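Carbohydrate kinase, FGGY (Novosphingobium aromaticivorans, PDB 3H6E) probably acts as a sugar kinase of the FGGY family, transferring phosphate to a carbohydrate substrate that is not established here. Local coordinates at residues Pro200-Leu212 with Leu221-Asp233. Numbering follows the deposited sequence.
Sequences PIVRAGDTVGALL and LSPDVQVLAGLHD
Leu211 packs its branched end against Leu221, Val225 and Val227 on the buried side of an antiparallel strand pair. CG lies anti to the backbone N (chi1 -155°). From there CD1 meets Val227 CG2 at 4.0 Å and CD2 meets Leu221 CB at 3.9 Å. Further along, Val208 lays CG2 over the Leu228-Ala229 peptide. This side is tightly packed.

Backbone bonds hold the two segments together. Leu211 N donates to Val225 O at 2.9 Å. Val208 N donates to Val227 O at 2.7 Å, and Val227 N donates to Gly209 O at 2.9 Å in an almost straight bond (178°). Val208 and Gly209 both face Val227, a classic beta bulge. A side chain on Gly209 would press on the carbonyl O of Val208, which explains the glycine. Beyond the bulge, a type I turn from Arg203 to Asp206 presents two carbonyls. Ala204 O takes Gly230 N at 3.0 Å, and Asp206 O takes Ala229 N. At this turn end Ala229 CB meets Val202 CG1 at 3.5 Å.

The other face is looser and more exposed. There Gln226, bent at chi2 (-61°), lays its amide beside Thr207 CG2 and Ala210. NE2 is near Gly209 O, but the angle is too poor for a hydrogen bond. With a serine in place of Gln226 the amide is gone, and a gap would probably open beside Thr207 CG2 and Ala210.

Strand 207-210 is the edge of a mixed sheet in the actin-like N-terminal domain, and 226-232 continues it toward strand 71-76. The chemistry implies that backbone bonds and buried aliphatic groups fix this edge, while between these two segments the Gln226 amide adds contact rather than a hydrogen bond.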
loop_
_atom_site.group_PDB
_atom_site.type_symbol
_atom_site.label_atom_id
_atom_site.label_comp_id
_atom_site.label_asym_id
_atom_site.label_seq_id
_atom_site.Cartn_x
_atom_site.Cartn_y
_atom_site.Cartn_z
ATOM N N PRO A 200 23.484 0.869 2.642
ATOM C CA PRO A 200 23.489 -0.592 2.507
ATOM C C PRO A 200 22.125 -1.190 2.813
ATOM O O PRO A 200 21.501 -0.827 3.811
ATOM C CB PRO A 200 24.515 -1.036 3.552
ATOM C CG PRO A 200 25.446 0.123 3.661
ATOM C CD PRO A 200 24.590 1.349 3.489
ATOM N N ILE A 201 21.662 -2.086 1.951
ATOM C CA ILE A 201 20.363 -2.723 2.138
ATOM C C ILE A 201 20.366 -3.697 3.312
ATOM O O ILE A 201 21.278 -4.514 3.463
ATOM C CB ILE A 201 19.892 -3.449 0.864
ATOM C CG1 ILE A 201 19.416 -2.431 -0.178
ATOM C CG2 ILE A 201 18.781 -4.434 1.199
ATOM C CD1 ILE A 201 19.051 -3.040 -1.517
ATOM N N VAL A 202 19.333 -3.588 4.137
ATOM C CA VAL A 202 19.168 -4.425 5.319
ATOM C C VAL A 202 17.746 -4.974 5.319
ATOM O O VAL A 202 16.880 -4.462 4.606
ATOM C CB VAL A 202 19.455 -3.612 6.605
ATOM C CG1 VAL A 202 18.433 -3.880 7.687
ATOM C CG2 VAL A 202 20.868 -3.873 7.099
ATOM N N ARG A 203 17.510 -6.032 6.085
ATOM C CA ARG A 203 16.174 -6.609 6.188
ATOM C C ARG A 203 15.340 -5.866 7.229
ATOM O O ARG A 203 15.834 -5.514 8.300
ATOM C CB ARG A 203 16.266 -8.105 6.488
ATOM C CG ARG A 203 17.117 -8.838 5.461
ATOM C CD ARG A 203 17.255 -10.324 5.742
ATOM N NE ARG A 203 16.125 -11.099 5.234
ATOM C CZ ARG A 203 15.810 -11.214 3.946
ATOM N NH1 ARG A 203 16.525 -10.586 3.020
ATOM N NH2 ARG A 203 14.766 -11.949 3.586
ATOM N N ALA A 204 14.075 -5.625 6.892
ATOM C CA ALA A 204 13.166 -4.815 7.709
ATOM C C ALA A 204 13.199 -5.144 9.201
ATOM O O ALA A 204 13.036 -4.258 10.044
ATOM C CB ALA A 204 11.735 -4.927 7.172
ATOM N N GLY A 205 13.404 -6.416 9.526
ATOM C CA GLY A 205 13.409 -6.853 10.910
ATOM C C GLY A 205 14.767 -6.777 11.585
ATOM O O GLY A 205 14.869 -6.959 12.801
ATOM N N ASP A 206 15.810 -6.522 10.799
ATOM C CA ASP A 206 17.159 -6.381 11.335
ATOM C C ASP A 206 17.222 -5.206 12.283
ATOM O O ASP A 206 16.411 -4.290 12.197
ATOM C CB ASP A 206 18.177 -6.171 10.214
ATOM C CG ASP A 206 18.473 -7.441 9.454
ATOM O OD1 ASP A 206 18.214 -8.530 10.008
ATOM O OD2 ASP A 206 18.961 -7.351 8.306
ATOM N N THR A 207 18.193 -5.234 13.188
ATOM C CA THR A 207 18.415 -4.122 14.098
ATOM C C THR A 207 19.353 -3.117 13.448
ATOM O O THR A 207 20.482 -3.455 13.087
ATOM C CB THR A 207 19.036 -4.586 15.427
ATOM O OG1 THR A 207 18.186 -5.561 16.044
ATOM C CG2 THR A 207 19.212 -3.406 16.363
ATOM N N VAL A 208 18.881 -1.887 13.284
ATOM C CA VAL A 208 19.721 -0.826 12.749
ATOM C C VAL A 208 20.769 -0.452 13.787
ATOM O O VAL A 208 21.927 -0.197 13.456
ATOM C CB VAL A 208 18.899 0.419 12.371
ATOM C CG1 VAL A 208 19.805 1.496 11.789
ATOM C CG2 VAL A 208 17.814 0.049 11.382
ATOM N N GLY A 209 20.357 -0.429 15.049
ATOM C CA GLY A 209 21.275 -0.146 16.136
ATOM C C GLY A 209 20.572 0.346 17.382
ATOM O O GLY A 209 19.344 0.416 17.431
ATOM N N ALA A 210 21.358 0.687 18.398
ATOM C CA ALA A 210 20.816 1.213 19.641
ATOM C C ALA A 210 20.424 2.675 19.474
ATOM O O ALA A 210 20.937 3.372 18.603
ATOM C CB ALA A 210 21.820 1.057 20.764
ATOM N N LEU A 211 19.504 3.131 20.315
ATOM C CA LEU A 211 19.054 4.515 20.287
ATOM C C LEU A 211 20.233 5.450 20.542
ATOM O O LEU A 211 21.045 5.202 21.435
ATOM C CB LEU A 211 17.976 4.723 21.351
ATOM C CG LEU A 211 16.963 5.847 21.146
ATOM C CD1 LEU A 211 16.173 5.619 19.865
ATOM C CD2 LEU A 211 16.029 5.948 22.347
ATOM N N LEU A 212 20.335 6.514 19.752
ATOM C CA LEU A 212 21.375 7.520 19.957
ATOM C C LEU A 212 21.332 8.061 21.379
ATOM O O LEU A 212 20.262 8.387 21.887
ATOM C CB LEU A 212 21.226 8.675 18.961
ATOM C CG LEU A 212 22.326 8.824 17.909
ATOM C CD1 LEU A 212 22.879 7.467 17.520
ATOM C CD2 LEU A 212 21.818 9.578 16.690
ATOM N N LEU A 221 14.149 7.477 27.237
ATOM C CA LEU A 221 14.162 6.060 26.901
ATOM C C LEU A 221 15.558 5.491 27.128
ATOM O O LEU A 221 16.552 6.211 27.044
ATOM C CB LEU A 221 13.729 5.843 25.449
ATOM C CG LEU A 221 12.263 6.123 25.112
ATOM C CD1 LEU A 221 12.048 6.076 23.612
ATOM C CD2 LEU A 221 11.343 5.134 25.818
ATOM N N SER A 222 15.629 4.197 27.423
ATOM C CA SER A 222 16.904 3.551 27.696
ATOM C C SER A 222 17.799 3.567 26.467
ATOM O O SER A 222 17.323 3.399 25.345
ATOM C CB SER A 222 16.687 2.112 28.161
ATOM O OG SER A 222 17.915 1.410 28.198
ATOM N N PRO A 223 19.108 3.773 26.678
ATOM C CA PRO A 223 20.084 3.742 25.582
ATOM C C PRO A 223 20.130 2.360 24.941
ATOM O O PRO A 223 20.688 2.199 23.858
ATOM C CB PRO A 223 21.412 4.034 26.288
ATOM C CG PRO A 223 21.034 4.703 27.567
ATOM C CD PRO A 223 19.741 4.077 27.971
ATOM N N ASP A 224 19.538 1.377 25.615
ATOM C CA ASP A 224 19.523 -0.001 25.137
ATOM C C ASP A 224 18.425 -0.256 24.108
ATOM O O ASP A 224 18.406 -1.307 23.463
ATOM C CB ASP A 224 19.367 -0.968 26.312
ATOM C CG ASP A 224 20.653 -1.141 27.096
ATOM O OD1 ASP A 224 21.698 -1.425 26.466
ATOM O OD2 ASP A 224 20.617 -1.000 28.341
ATOM N N VAL A 225 17.509 0.698 23.965
ATOM C CA VAL A 225 16.428 0.569 22.998
ATOM C C VAL A 225 17.006 0.259 21.625
ATOM O O VAL A 225 17.973 0.891 21.194
ATOM C CB VAL A 225 15.574 1.851 22.911
ATOM C CG1 VAL A 225 14.553 1.736 21.785
ATOM C CG2 VAL A 225 14.883 2.119 24.234
ATOM N N GLN A 226 16.417 -0.721 20.948
ATOM C CA GLN A 226 16.882 -1.116 19.625
ATOM C C GLN A 226 15.940 -0.640 18.524
ATOM O O GLN A 226 14.727 -0.814 18.610
ATOM C CB GLN A 226 17.067 -2.634 19.547
ATOM C CG GLN A 226 18.114 -3.184 20.508
ATOM C CD GLN A 226 19.507 -2.628 20.249
ATOM O OE1 GLN A 226 20.354 -2.607 21.141
ATOM N NE2 GLN A 226 19.746 -2.171 19.027
ATOM N N VAL A 227 16.508 -0.030 17.490
ATOM C CA VAL A 227 15.717 0.410 16.351
ATOM C C VAL A 227 15.832 -0.600 15.217
ATOM O O VAL A 227 16.920 -1.087 14.916
ATOM C CB VAL A 227 16.167 1.785 15.851
ATOM C CG1 VAL A 227 15.228 2.275 14.766
ATOM C CG2 VAL A 227 16.222 2.777 17.005
ATOM N N LEU A 228 14.700 -0.921 14.597
ATOM C CA LEU A 228 14.687 -1.841 13.466
ATOM C C LEU A 228 14.714 -1.073 12.153
ATOM O O LEU A 228 14.409 0.119 12.121
ATOM C CB LEU A 228 13.461 -2.751 13.527
ATOM C CG LEU A 228 13.651 -4.086 14.254
ATOM C CD1 LEU A 228 14.683 -3.973 15.366
ATOM C CD2 LEU A 228 12.318 -4.612 14.784
ATOM N N ALA A 229 15.091 -1.753 11.076
ATOM C CA ALA A 229 15.126 -1.131 9.758
ATOM C C ALA A 229 13.773 -0.513 9.431
ATOM O O ALA A 229 13.688 0.645 9.027
ATOM C CB ALA A 229 15.519 -2.144 8.702
ATOM N N GLY A 230 12.713 -1.288 9.623
ATOM C CA GLY A 230 11.374 -0.818 9.334
ATOM C C GLY A 230 10.968 -1.163 7.916
ATOM O O GLY A 230 11.685 -1.885 7.217
ATOM N N LEU A 231 9.827 -0.642 7.481
ATOM C CA LEU A 231 9.295 -1.000 6.174
ATOM C C LEU A 231 8.314 0.016 5.609
ATOM O O LEU A 231 8.026 1.041 6.223
ATOM C CB LEU A 231 8.631 -2.378 6.233
ATOM C CG LEU A 231 7.734 -2.672 7.438
ATOM C CD1 LEU A 231 6.467 -1.833 7.413
ATOM C CD2 LEU A 231 7.391 -4.150 7.486
ATOM N N HIS A 232 7.807 -0.294 4.421
ATOM C CA HIS A 232 6.853 0.563 3.736
ATOM C C HIS A 232 5.455 0.410 4.339
ATOM O O HIS A 232 5.056 -0.690 4.723
ATOM C CB HIS A 232 6.840 0.223 2.242
ATOM C CG HIS A 232 5.827 0.991 1.454
ATOM N ND1 HIS A 232 4.910 0.383 0.625
ATOM C CD2 HIS A 232 5.580 2.320 1.377
ATOM C CE1 HIS A 232 4.146 1.304 0.067
ATOM N NE2 HIS A 232 4.531 2.488 0.506
ATOM N N ASP A 233 4.728 1.522 4.434
ATOM C CA ASP A 233 3.331 1.514 4.869
ATOM C C ASP A 233 2.620 0.238 4.461
ATOM O O ASP A 233 2.196 -0.542 5.305
ATOM C CB ASP A 233 2.567 2.703 4.273
ATOM C CG ASP A 233 2.307 3.793 5.284
ATOM O OD1 ASP A 233 2.655 3.594 6.466
ATOM O OD2 ASP A 233 1.753 4.848 4.905
#